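Putative type VI secretion protein (Escherichia coli, PDB 6SK0) probably forms the trimeric puncturing spike at the tip of the type VI secretion system and carries a phospholipase effector. Local coordinates at residues Q526-H531 with G543-T548; N502-E507 with I515-E520; S563-P568 with L627-D632; L575-A580 with L618-A623; T599-T604 with S676-N681. All coordinates share one frame; numbering follows the deposited sequence.

Contact 1 (Q526-H531 with G543-T548); sequences QLNLGH and GAELRT
L527 and L546 face one another on adjacent antiparallel strands of the beta-prism spike, where strands 525-529 and 539-548 run side by side in a ladder that begins at Q526-R547 and ends at G530-G543. The tight part is the polar face. There Q526, N528, E545 and R547 stand alongside each other, and N528 spends both hydrogens of its amide in its own plane. One goes to E545 OE1, met nearly along its C-O axis, with ND2 to OE1 at a short 2.5 Å; the other goes to Q526 OE1, 3.0 Å from N528 ND2. An amide suits this site because one nitrogen can bond across to E545 and along its own strand to Q526. E545 OE1 is also held by R540, which probably steadies its negative charge. Q526 OE1 lies 3.6 Å from R547 CD, and the arginine carries its NE to K524 O.

The loose part is the L527-L546 pair on the other face, the two CD1 atoms being 4.1 Å apart. It is not bare, though: L527 packs on L527 of the second subunit, as branched apolar residues suit the interior of a trimer. At the corner, G530 and G543 both take positive phi, which glycine tolerates, and G530 N bonds G543 O. One pair earlier the apolar packing tightens, L529 CD2 resting on A544 CB at 3.7 Å.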
# COMPACT_ATOMS: atom_id res chain seq x y z
N GLN A 526 -15.08 9.90 27.09
CA GLN A 526 -15.58 11.25 26.95
C GLN A 526 -15.79 11.60 25.49
O GLN A 526 -15.11 11.10 24.59
CB GLN A 526 -14.63 12.29 27.55
CG GLN A 526 -14.14 11.98 28.92
CD GLN A 526 -13.24 13.05 29.46
OE1 GLN A 526 -12.47 13.66 28.73
NE2 GLN A 526 -13.34 13.30 30.76
N LEU A 527 -16.73 12.50 25.27
CA LEU A 527 -16.83 13.29 24.06
C LEU A 527 -16.61 14.73 24.46
O LEU A 527 -17.39 15.29 25.24
CB LEU A 527 -18.17 13.09 23.36
CG LEU A 527 -18.35 14.00 22.15
CD1 LEU A 527 -17.51 13.51 20.99
CD2 LEU A 527 -19.80 14.08 21.77
N ASN A 528 -15.55 15.33 23.95
CA ASN A 528 -15.20 16.71 24.24
C ASN A 528 -15.33 17.53 22.96
O ASN A 528 -14.66 17.24 21.97
CB ASN A 528 -13.78 16.81 24.81
CG ASN A 528 -13.61 15.97 26.05
OD1 ASN A 528 -14.37 16.09 27.00
ND2 ASN A 528 -12.61 15.11 26.06
N LEU A 529 -16.19 18.53 22.99
CA LEU A 529 -16.44 19.37 21.83
C LEU A 529 -16.00 20.79 22.12
O LEU A 529 -16.37 21.36 23.15
CB LEU A 529 -17.92 19.36 21.46
CG LEU A 529 -18.58 18.00 21.22
CD1 LEU A 529 -20.02 18.19 20.82
CD2 LEU A 529 -17.82 17.21 20.17
N GLY A 530 -15.21 21.36 21.22
CA GLY A 530 -14.89 22.77 21.28
C GLY A 530 -13.58 23.04 21.98
O GLY A 530 -12.56 22.46 21.64
N HIS A 531 -13.62 23.95 22.95
CA HIS A 531 -12.43 24.42 23.65
C HIS A 531 -12.19 23.50 24.85
O HIS A 531 -12.57 23.78 25.98
CB HIS A 531 -12.61 25.88 24.07
CG HIS A 531 -11.43 26.46 24.77
ND1 HIS A 531 -10.42 27.13 24.11
CD2 HIS A 531 -11.10 26.49 26.08
CE1 HIS A 531 -9.52 27.55 24.98
NE2 HIS A 531 -9.91 27.17 26.19
N GLY A 543 -11.46 21.31 19.20
CA GLY A 543 -12.22 20.51 18.27
C GLY A 543 -13.03 19.45 18.99
O GLY A 543 -13.57 19.69 20.07
N ALA A 544 -13.09 18.27 18.39
CA ALA A 544 -13.90 17.18 18.89
C ALA A 544 -12.98 16.03 19.27
O ALA A 544 -12.17 15.58 18.46
CB ALA A 544 -14.93 16.73 17.85
N GLU A 545 -13.10 15.57 20.51
CA GLU A 545 -12.33 14.44 20.99
C GLU A 545 -13.29 13.37 21.48
O GLU A 545 -14.11 13.62 22.37
CB GLU A 545 -11.37 14.85 22.10
CG GLU A 545 -10.50 13.71 22.57
CD GLU A 545 -9.84 13.98 23.91
OE1 GLU A 545 -10.49 14.55 24.80
OE2 GLU A 545 -8.66 13.63 24.06
N LEU A 546 -13.19 12.19 20.90
CA LEU A 546 -13.83 10.99 21.41
C LEU A 546 -12.72 10.11 21.96
O LEU A 546 -11.86 9.65 21.21
CB LEU A 546 -14.61 10.29 20.31
CG LEU A 546 -15.46 9.12 20.79
CD1 LEU A 546 -16.50 9.60 21.80
CD2 LEU A 546 -16.12 8.45 19.61
N ARG A 547 -12.73 9.90 23.26
CA ARG A 547 -11.62 9.24 23.92
C ARG A 547 -12.10 8.27 24.98
O ARG A 547 -13.15 8.47 25.59
CB ARG A 547 -10.67 10.26 24.53
CG ARG A 547 -11.34 11.18 25.51
CD ARG A 547 -10.52 11.33 26.75
NE ARG A 547 -10.45 10.09 27.51
CZ ARG A 547 -9.35 9.36 27.65
NH1 ARG A 547 -9.37 8.26 28.37
NH2 ARG A 547 -8.22 9.73 27.06
N THR A 548 -11.31 7.23 25.18
CA THR A 548 -11.58 6.20 26.17
C THR A 548 -10.31 5.40 26.34
O THR A 548 -9.47 5.34 25.45
CB THR A 548 -12.74 5.28 25.74
OG1 THR A 548 -12.98 4.30 26.75
CG2 THR A 548 -12.43 4.57 24.44

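Contact 2 (N502-E507 with I515-E520); sequences NKLRME and IKLSTE
K503-E507 and I515-T519 are the two arms of an antiparallel beta hairpin in the spike, joined by four backbone bonds between K503 and S518 and between R505 and K516. R505 N to K516 O and K516 N to R505 O are both 2.7 Å, so this end is drawn close.

The faces differ sharply. L504, M506, I515 and L517 form the apolar one, which meets the other two subunits; L504 of the second subunit packs on L504. Here L504 CD1 touches I515 CG2 at 3.7 Å, and L517 CD1 reaches L504 CB at 3.8 Å. Leucine, isoleucine and methionine fit an interior built from three copies.

The other face carries K503, R505, K516 and S518, whose hydroxyl bonds Q526 on the next strand. Lysines suit the partly exposed positions 503 and 516, since their methylenes pack while their amines can reach toward solvent; R505 is buried. K516 runs out extended (chi1 178°, chi2 -174°), which carries CD over one face of the R505 guanidinium, and the turn at chi3 directs CE and NZ. R505 NH2 lies 4.0 Å from K516 NZ, two like charges; the contact is therefore made by the methylene rather than by the charges, K516 CD sitting 3.6 Å from R505 NH1.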
# COMPACT_ATOMS: atom_id res chain seq x y z
N ASN A 502 -21.10 10.89 35.98
CA ASN A 502 -21.56 11.09 34.61
C ASN A 502 -21.95 12.55 34.47
O ASN A 502 -22.80 13.05 35.20
CB ASN A 502 -22.76 10.20 34.29
CG ASN A 502 -22.43 8.75 34.30
OD1 ASN A 502 -23.23 7.93 34.72
ND2 ASN A 502 -21.24 8.41 33.85
N LYS A 503 -21.31 13.25 33.55
CA LYS A 503 -21.55 14.67 33.44
C LYS A 503 -21.79 15.06 31.99
O LYS A 503 -21.22 14.48 31.06
CB LYS A 503 -20.40 15.49 34.02
CG LYS A 503 -19.06 15.18 33.42
CD LYS A 503 -17.99 16.11 33.96
CE LYS A 503 -17.94 16.06 35.47
NZ LYS A 503 -16.91 17.00 36.00
N LEU A 504 -22.67 16.03 31.82
CA LEU A 504 -22.79 16.80 30.59
C LEU A 504 -22.49 18.24 31.00
O LEU A 504 -23.33 18.89 31.63
CB LEU A 504 -24.16 16.65 29.95
CG LEU A 504 -24.47 17.67 28.86
CD1 LEU A 504 -23.44 17.62 27.76
CD2 LEU A 504 -25.86 17.44 28.31
N ARG A 505 -21.30 18.71 30.67
CA ARG A 505 -20.87 20.04 31.03
C ARG A 505 -20.87 20.93 29.80
O ARG A 505 -20.36 20.55 28.75
CB ARG A 505 -19.47 20.01 31.66
CG ARG A 505 -19.01 21.35 32.18
CD ARG A 505 -17.69 21.22 32.92
NE ARG A 505 -16.56 21.15 32.01
CZ ARG A 505 -15.46 20.44 32.24
NH1 ARG A 505 -14.47 20.44 31.36
NH2 ARG A 505 -15.35 19.73 33.35
N MET A 506 -21.46 22.11 29.94
CA MET A 506 -21.46 23.13 28.90
C MET A 506 -20.77 24.36 29.45
O MET A 506 -21.24 24.97 30.41
CB MET A 506 -22.88 23.45 28.44
CG MET A 506 -23.55 22.31 27.71
SD MET A 506 -25.10 22.76 26.94
CE MET A 506 -25.51 21.25 26.07
N GLU A 507 -19.64 24.72 28.85
CA GLU A 507 -18.87 25.89 29.25
C GLU A 507 -19.28 27.06 28.37
O GLU A 507 -19.14 27.00 27.15
CB GLU A 507 -17.38 25.61 29.14
CG GLU A 507 -16.51 26.84 29.23
CD GLU A 507 -16.57 27.49 30.59
OE1 GLU A 507 -15.91 27.00 31.53
OE2 GLU A 507 -17.29 28.50 30.74
N ILE A 515 -18.35 21.66 25.26
CA ILE A 515 -19.29 20.69 25.78
C ILE A 515 -18.51 19.44 26.13
O ILE A 515 -17.70 18.96 25.32
CB ILE A 515 -20.40 20.37 24.76
CG1 ILE A 515 -21.23 21.63 24.49
CG2 ILE A 515 -21.27 19.24 25.26
CD1 ILE A 515 -22.23 21.46 23.40
N LYS A 516 -18.71 18.93 27.33
CA LYS A 516 -18.06 17.71 27.77
C LYS A 516 -19.13 16.71 28.17
O LYS A 516 -19.96 17.00 29.04
CB LYS A 516 -17.10 17.98 28.93
CG LYS A 516 -16.44 16.74 29.45
CD LYS A 516 -15.61 17.04 30.68
CE LYS A 516 -14.19 16.59 30.49
NZ LYS A 516 -13.46 16.55 31.78
N LEU A 517 -19.13 15.56 27.52
CA LEU A 517 -19.97 14.43 27.87
C LEU A 517 -19.03 13.34 28.35
O LEU A 517 -18.29 12.76 27.55
CB LEU A 517 -20.80 13.99 26.68
CG LEU A 517 -21.99 13.08 26.94
CD1 LEU A 517 -22.94 13.72 27.92
CD2 LEU A 517 -22.67 12.79 25.62
N SER A 518 -19.04 13.06 29.65
CA SER A 518 -17.99 12.24 30.22
C SER A 518 -18.56 11.24 31.21
O SER A 518 -19.40 11.58 32.04
CB SER A 518 -16.94 13.12 30.92
OG SER A 518 -16.03 12.33 31.65
N THR A 519 -18.10 10.00 31.10
CA THR A 519 -18.35 8.97 32.08
C THR A 519 -17.03 8.51 32.67
O THR A 519 -15.98 8.58 32.01
CB THR A 519 -19.12 7.78 31.48
OG1 THR A 519 -19.38 6.81 32.49
CG2 THR A 519 -18.35 7.13 30.35
N GLU A 520 -17.06 8.05 33.91
CA GLU A 520 -15.86 7.57 34.57
C GLU A 520 -15.45 6.18 34.12
O GLU A 520 -14.34 5.75 34.46
CB GLU A 520 -16.05 7.56 36.09
CG GLU A 520 -15.98 8.93 36.72
CD GLU A 520 -14.60 9.53 36.63
OE1 GLU A 520 -13.62 8.83 36.95
OE2 GLU A 520 -14.49 10.70 36.22

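Contact 3 (S563-P568 with L627-D632); sequences SADMQP and LLHAPD
Where the end of strand 559-563 pairs, in parallel, with strand 626-629, the carboxylate of D565 meets the imidazole of H629. The bond that registers the backbones is A564 N to H629 O, 2.9 Å.

The side chains do most of the work. H629 swings its ring away from its own backbone N (chi1 175°), which brings it beside the loop, and chi2 (-100°) turns ND1 to D565. The aspartate has CG beside its backbone N (chi1 -63°), a setting that brings its carboxylate to the ring edge, the two planes nearly coplanar. ND1 donates to OD1 of D565; the modelled ND1-OD1 distance, 2.5 Å, is very short, and its exact value is doubtful. OD1 is gripped a second time, by S563 OG at 2.6 Å, which approaches on the anti side. The same hydroxyl accepts from D565 N, S563 OG to D565 N being 2.9 Å, and this closes an ST turn. Serine thus probably helps to fix the aspartate, and the aspartate, together with packing from helix 578-600, the rotation of the imidazole. A564 CB packs at 3.7 Å on A630 CB, two methyls small enough to let the chains come near, and equally on P631 CD.

H629 lies against E579, A580 and Q583 of helix 578-600, while strand 626-629 pairs with the second subunit and S563 with the third, so the site joins helix, strand and trimer interface.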
# COMPACT_ATOMS: atom_id res chain seq x y z
N SER A 563 -12.86 12.74 7.12
CA SER A 563 -12.40 13.81 6.25
C SER A 563 -11.77 14.91 7.06
O SER A 563 -12.34 15.36 8.06
CB SER A 563 -13.57 14.34 5.42
OG SER A 563 -13.29 15.62 4.90
N ALA A 564 -10.60 15.35 6.64
CA ALA A 564 -9.99 16.57 7.16
C ALA A 564 -10.33 17.78 6.30
O ALA A 564 -9.55 18.73 6.24
CB ALA A 564 -8.48 16.40 7.28
N ASP A 565 -11.48 17.77 5.64
CA ASP A 565 -11.89 18.86 4.77
C ASP A 565 -12.75 19.84 5.54
O ASP A 565 -13.84 19.50 6.01
CB ASP A 565 -12.65 18.33 3.56
CG ASP A 565 -11.80 17.46 2.70
OD1 ASP A 565 -12.01 16.23 2.72
OD2 ASP A 565 -10.91 18.01 2.03
N MET A 566 -12.28 21.07 5.64
CA MET A 566 -13.01 22.13 6.31
C MET A 566 -14.38 22.34 5.68
O MET A 566 -14.51 22.45 4.46
CB MET A 566 -12.20 23.42 6.25
CG MET A 566 -12.83 24.59 6.95
SD MET A 566 -12.50 24.52 8.70
CE MET A 566 -10.72 24.64 8.74
N GLN A 567 -15.41 22.35 6.51
CA GLN A 567 -16.76 22.76 6.11
C GLN A 567 -17.25 23.77 7.13
O GLN A 567 -17.98 23.43 8.06
CB GLN A 567 -17.71 21.57 6.01
CG GLN A 567 -18.99 21.91 5.31
CD GLN A 567 -20.05 20.86 5.47
OE1 GLN A 567 -20.76 20.83 6.47
NE2 GLN A 567 -20.17 19.99 4.48
N PRO A 568 -16.86 25.03 6.97
CA PRO A 568 -17.10 26.02 8.03
C PRO A 568 -18.56 26.22 8.37
O PRO A 568 -19.41 26.29 7.47
CB PRO A 568 -16.48 27.30 7.46
CG PRO A 568 -16.42 27.07 6.00
CD PRO A 568 -16.19 25.62 5.80
N LEU A 627 -14.39 6.08 3.11
CA LEU A 627 -13.62 7.09 2.40
C LEU A 627 -12.85 7.89 3.44
O LEU A 627 -13.45 8.57 4.27
CB LEU A 627 -14.53 7.97 1.56
CG LEU A 627 -13.84 9.05 0.73
CD1 LEU A 627 -12.76 8.46 -0.15
CD2 LEU A 627 -14.88 9.78 -0.08
N LEU A 628 -11.53 7.78 3.39
CA LEU A 628 -10.64 8.59 4.21
C LEU A 628 -9.98 9.61 3.30
O LEU A 628 -9.30 9.24 2.34
CB LEU A 628 -9.59 7.72 4.90
CG LEU A 628 -10.08 6.44 5.58
CD1 LEU A 628 -8.91 5.76 6.24
CD2 LEU A 628 -11.15 6.74 6.59
N HIS A 629 -10.20 10.88 3.59
CA HIS A 629 -9.61 11.93 2.79
C HIS A 629 -9.08 13.02 3.70
O HIS A 629 -9.75 13.44 4.64
CB HIS A 629 -10.61 12.53 1.81
CG HIS A 629 -10.06 13.69 1.07
ND1 HIS A 629 -10.35 14.99 1.40
CD2 HIS A 629 -9.18 13.76 0.04
CE1 HIS A 629 -9.70 15.81 0.60
NE2 HIS A 629 -8.98 15.08 -0.24
N ALA A 630 -7.87 13.48 3.40
CA ALA A 630 -7.30 14.61 4.07
C ALA A 630 -6.66 15.44 2.97
O ALA A 630 -6.00 14.88 2.09
CB ALA A 630 -6.29 14.24 5.15
N PRO A 631 -6.84 16.75 2.98
CA PRO A 631 -6.17 17.58 1.96
C PRO A 631 -4.66 17.61 2.09
O PRO A 631 -3.97 17.80 1.09
CB PRO A 631 -6.80 18.96 2.17
CG PRO A 631 -7.34 18.93 3.54
CD PRO A 631 -7.76 17.54 3.80
N ASP A 632 -4.12 17.40 3.29
CA ASP A 632 -2.69 17.55 3.50
C ASP A 632 -1.99 16.24 3.85
O ASP A 632 -0.95 16.24 4.50
CB ASP A 632 -2.43 18.61 4.57
CG ASP A 632 -2.36 20.00 3.98
OD1 ASP A 632 -1.99 20.12 2.80
OD2 ASP A 632 -2.70 20.97 4.67

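Contact 4 (L575-A580 with L618-A623); sequences LDMDEA and LTDLTA
M577, the N-cap residue of helix 578-600, pushes its side chain against the turn L618-L621 that follows helix 608-618. From CB the chain leaves with CG between the backbone N and the carbonyl carbon (chi1 51°). CG itself remains at a distance from the turn, 4.5 Å from D620 OD1. The sulfur makes the polar contact: D620 N lies 3.2 Å from M577 SD and gives it a weak hydrogen bond, and L618 O is 3.5 Å from the same SD. A bend at chi3 (75°) then places CE 3.7 Å from L618 O and against L621 CG at 3.9 Å. Methionine suits the spot because its thioether can accept from an N-H and still be apolar at its tip.

The turn is compact, with L621 N bonded to L618 O at 2.8 Å, and D620 and L621 both have positive phi. L575 lays its CD1 against the D620 carbonyl, and its CD2 makes a second apolar touch, 4.3 Å from L621 CD1. D620 keeps its acid at the exposed surface.

Around this cluster, F561 of strand 559-563 packs on L575, M577 and L621, L627 of strand 626-629 packs on M577, and W551 of the third subunit lies on L575, so the two helix ends are wedged among strands.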
# COMPACT_ATOMS: atom_id res chain seq x y z
N LEU A 575 -22.29 14.71 3.86
CA LEU A 575 -21.42 13.91 3.00
C LEU A 575 -20.83 14.72 1.85
O LEU A 575 -20.52 14.16 0.80
CB LEU A 575 -22.17 12.70 2.47
CG LEU A 575 -22.54 11.67 3.52
CD1 LEU A 575 -23.20 10.48 2.86
CD2 LEU A 575 -21.31 11.25 4.30
N ASP A 576 -20.67 16.02 2.03
CA ASP A 576 -20.05 16.87 1.02
C ASP A 576 -18.59 16.48 0.87
O ASP A 576 -17.79 16.68 1.79
CB ASP A 576 -20.20 18.33 1.42
CG ASP A 576 -21.22 19.06 0.58
OD1 ASP A 576 -22.15 18.41 0.08
OD2 ASP A 576 -21.12 20.30 0.46
N MET A 577 -18.23 15.90 -0.26
CA MET A 577 -16.91 15.29 -0.42
C MET A 577 -16.30 15.67 -1.76
O MET A 577 -15.70 14.83 -2.44
CB MET A 577 -16.99 13.78 -0.26
CG MET A 577 -18.05 13.13 -1.13
SD MET A 577 -17.87 11.35 -1.24
CE MET A 577 -18.48 10.84 0.36
N ASP A 578 -16.43 16.93 -2.15
CA ASP A 578 -16.01 17.36 -3.48
C ASP A 578 -14.51 17.14 -3.69
O ASP A 578 -14.10 16.64 -4.74
CB ASP A 578 -16.38 18.82 -3.70
CG ASP A 578 -17.85 19.00 -3.99
OD1 ASP A 578 -18.68 18.29 -3.38
OD2 ASP A 578 -18.19 19.87 -4.81
N GLU A 579 -13.69 17.50 -2.71
CA GLU A 579 -12.25 17.30 -2.87
C GLU A 579 -11.89 15.83 -2.85
O GLU A 579 -11.05 15.37 -3.63
CB GLU A 579 -11.49 18.07 -1.80
CG GLU A 579 -9.98 18.07 -1.98
CD GLU A 579 -9.54 18.24 -3.43
OE1 GLU A 579 -10.00 19.19 -4.10
OE2 GLU A 579 -8.73 17.42 -3.90
N ALA A 580 -12.53 15.05 -1.98
CA ALA A 580 -12.31 13.61 -1.97
C ALA A 580 -12.74 12.99 -3.29
O ALA A 580 -12.09 12.07 -3.80
CB ALA A 580 -13.04 12.97 -0.80
N LEU A 618 -17.92 4.79 -3.54
CA LEU A 618 -17.45 5.76 -2.56
C LEU A 618 -17.94 7.16 -2.85
O LEU A 618 -18.09 7.96 -1.92
CB LEU A 618 -15.92 5.76 -2.51
CG LEU A 618 -15.24 4.48 -2.02
CD1 LEU A 618 -13.74 4.69 -1.98
CD2 LEU A 618 -15.76 4.06 -0.65
N THR A 619 -18.19 7.49 -4.12
CA THR A 619 -18.75 8.80 -4.44
C THR A 619 -20.10 8.95 -3.77
O THR A 619 -21.03 8.19 -4.05
CB THR A 619 -18.87 8.96 -5.95
OG1 THR A 619 -17.57 8.89 -6.54
CG2 THR A 619 -19.50 10.29 -6.29
N ASP A 620 -20.19 9.90 -2.85
CA ASP A 620 -21.35 10.13 -2.00
C ASP A 620 -21.69 8.92 -1.14
O ASP A 620 -22.78 8.87 -0.57
CB ASP A 620 -22.57 10.53 -2.83
CG ASP A 620 -22.22 11.49 -3.93
OD1 ASP A 620 -21.72 12.59 -3.62
OD2 ASP A 620 -22.43 11.15 -5.11
N LEU A 621 -20.78 7.95 -1.04
CA LEU A 621 -20.98 6.73 -0.28
C LEU A 621 -22.33 6.09 -0.60
O LEU A 621 -23.13 5.78 0.28
CB LEU A 621 -20.82 6.98 1.22
CG LEU A 621 -19.39 7.25 1.68
CD1 LEU A 621 -19.32 7.66 3.15
CD2 LEU A 621 -18.50 6.04 1.42
N THR A 622 -22.59 5.91 -1.90
CA THR A 622 -23.81 5.25 -2.33
C THR A 622 -23.83 3.78 -1.95
O THR A 622 -24.90 3.18 -1.89
CB THR A 622 -24.01 5.42 -3.83
OG1 THR A 622 -22.89 4.86 -4.53
CG2 THR A 622 -24.14 6.88 -4.18
N ALA A 623 -22.67 3.19 -1.71
CA ALA A 623 -22.54 1.87 -1.12
C ALA A 623 -21.78 1.98 0.20
O ALA A 623 -21.02 2.93 0.39
CB ALA A 623 -21.82 0.91 -2.07

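Contact 5 (T599-T604 with S676-N681); sequences TAANAT and SLLSRN
On either side of N602, the C-prime residue of a Schellman motif, stand A601 and A603, which both touch strand 675-679; N602, at positive phi (61°), ends helix 578-600, its N bonding T599 O while A603 N returns to A598 O. The chain then runs on to T604, beside S676 near the start of the strand.

Strand residues S676 and L678 both point toward this chain. S676 has OG opposite its backbone N (chi1 -180°), which carries the hydroxyl up to T604 N; the bond from T604 N to S676 OG is 3.1 Å and somewhat bent, 138° at the hydrogen. The same oxygen also lies 3.3 Å from A603 CB. Beside it the two hydroxyl-bearing residues come together carbon to carbon, T604 CB to S676 CB at 3.5 Å, while T604 OG1 is engaged by Q685 of the second subunit.

L678 supplies the apolar half. With CG likewise opposite its N, it spreads both methyls against A601, CD1 at 3.8 Å and CD2 at 3.9 Å from A601 CB, and its CB lies 4.1 Å from A603 CB. Alanines suit the place because a single methyl fits between helix end and strand; a leucine from the strand packs against their methyls.

Because the bond to T604 uses a serine side chain, the strand's backbone stays available for the parallel ladders that S676-S679 form with both other subunits.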
# COMPACT_ATOMS: atom_id res chain seq x y z
N THR A 599 -1.63 -1.85 -22.03
CA THR A 599 -2.09 -2.59 -23.19
C THR A 599 -1.20 -2.32 -24.40
O THR A 599 -0.80 -3.24 -25.10
CB THR A 599 -3.55 -2.22 -23.50
OG1 THR A 599 -4.40 -2.86 -22.54
CG2 THR A 599 -3.94 -2.68 -24.89
N ALA A 600 -0.86 -1.05 -24.63
CA ALA A 600 -0.02 -0.71 -25.77
C ALA A 600 1.36 -1.37 -25.68
O ALA A 600 1.95 -1.70 -26.71
CB ALA A 600 0.13 0.80 -25.88
N ALA A 601 1.87 -1.58 -24.48
CA ALA A 601 3.20 -2.15 -24.29
C ALA A 601 3.17 -3.66 -24.08
O ALA A 601 4.21 -4.24 -23.80
CB ALA A 601 3.90 -1.47 -23.12
N ASN A 602 2.00 -4.29 -24.20
CA ASN A 602 1.82 -5.71 -23.95
C ASN A 602 2.16 -6.09 -22.51
O ASN A 602 2.61 -7.20 -22.24
CB ASN A 602 2.64 -6.57 -24.92
CG ASN A 602 2.40 -6.19 -26.35
OD1 ASN A 602 1.29 -6.33 -26.87
ND2 ASN A 602 3.43 -5.69 -27.01
N ALA A 603 1.97 -5.17 -21.59
CA ALA A 603 2.03 -5.49 -20.18
C ALA A 603 0.69 -6.07 -19.72
O ALA A 603 -0.33 -5.93 -20.40
CB ALA A 603 2.39 -4.26 -19.35
N THR A 604 0.71 -6.73 -18.58
CA THR A 604 -0.52 -7.19 -17.97
C THR A 604 -1.32 -6.00 -17.47
O THR A 604 -0.81 -5.19 -16.68
CB THR A 604 -0.22 -8.16 -16.83
OG1 THR A 604 0.40 -9.34 -17.36
CG2 THR A 604 -1.49 -8.55 -16.10
N SER A 676 3.85 -7.84 -13.53
CA SER A 676 4.04 -6.95 -14.67
C SER A 676 4.54 -5.61 -14.18
O SER A 676 3.84 -4.92 -13.44
CB SER A 676 2.73 -6.80 -15.45
OG SER A 676 2.90 -5.95 -16.56
N LEU A 677 5.76 -5.25 -14.57
CA LEU A 677 6.34 -3.96 -14.28
C LEU A 677 6.55 -3.22 -15.58
O LEU A 677 7.34 -3.66 -16.42
CB LEU A 677 7.65 -4.09 -13.51
CG LEU A 677 7.70 -5.01 -12.30
CD1 LEU A 677 9.06 -4.93 -11.66
CD2 LEU A 677 6.62 -4.64 -11.31
N LEU A 678 5.84 -2.12 -15.76
CA LEU A 678 5.96 -1.30 -16.95
C LEU A 678 6.43 0.09 -16.56
O LEU A 678 5.74 0.80 -15.82
CB LEU A 678 4.64 -1.23 -17.72
CG LEU A 678 4.65 -0.24 -18.88
CD1 LEU A 678 5.71 -0.58 -19.92
CD2 LEU A 678 3.28 -0.17 -19.50
N SER A 679 7.59 0.47 -17.05
CA SER A 679 8.06 1.84 -16.99
C SER A 679 7.77 2.49 -18.34
O SER A 679 8.03 1.90 -19.38
CB SER A 679 9.55 1.89 -16.67
OG SER A 679 10.09 3.16 -16.94
N ARG A 680 7.21 3.69 -18.31
CA ARG A 680 6.80 4.31 -19.56
C ARG A 680 7.89 5.19 -20.15
O ARG A 680 8.03 5.25 -21.37
CB ARG A 680 5.53 5.12 -19.35
CG ARG A 680 4.34 4.26 -19.00
CD ARG A 680 3.06 5.04 -19.09
NE ARG A 680 2.73 5.36 -20.47
CZ ARG A 680 1.88 6.31 -20.83
NH1 ARG A 680 1.27 7.04 -19.91
NH2 ARG A 680 1.64 6.52 -22.11
N ASN A 681 8.67 5.86 -19.33
CA ASN A 681 9.57 6.84 -19.93
C ASN A 681 11.02 6.70 -19.50
O ASN A 681 11.91 6.91 -20.32
CB ASN A 681 9.07 8.25 -19.62
CG ASN A 681 7.80 8.58 -20.35
OD1 ASN A 681 7.83 9.00 -21.50
ND2 ASN A 681 6.67 8.38 -19.69

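In the fold
Contacts 1, 2, 3 and 5 are buried, contact 4 only partly. Contacts 1 and 2 share one antiparallel sheet, in which strands 514-519 and 525-529 are neighbours joined by backbone bonds; the apolar faces of both meet the other copies, and so does the polar face of contact 1. Contacts 3 and 4, with centres about 11 Å apart, touch one another, and along the chain contact 4 is nested within the loop closed by contact 3. Contact 3 is polar, built on a carboxylate-imidazole pair; contact 4 is largely apolar with one weak bond to sulfur. Contact 5 shares helix 578-600 with contact 4 but clasps its other end, about 32 Å away between centres, packing alanines on a leucine beside one serine-to-backbone bond.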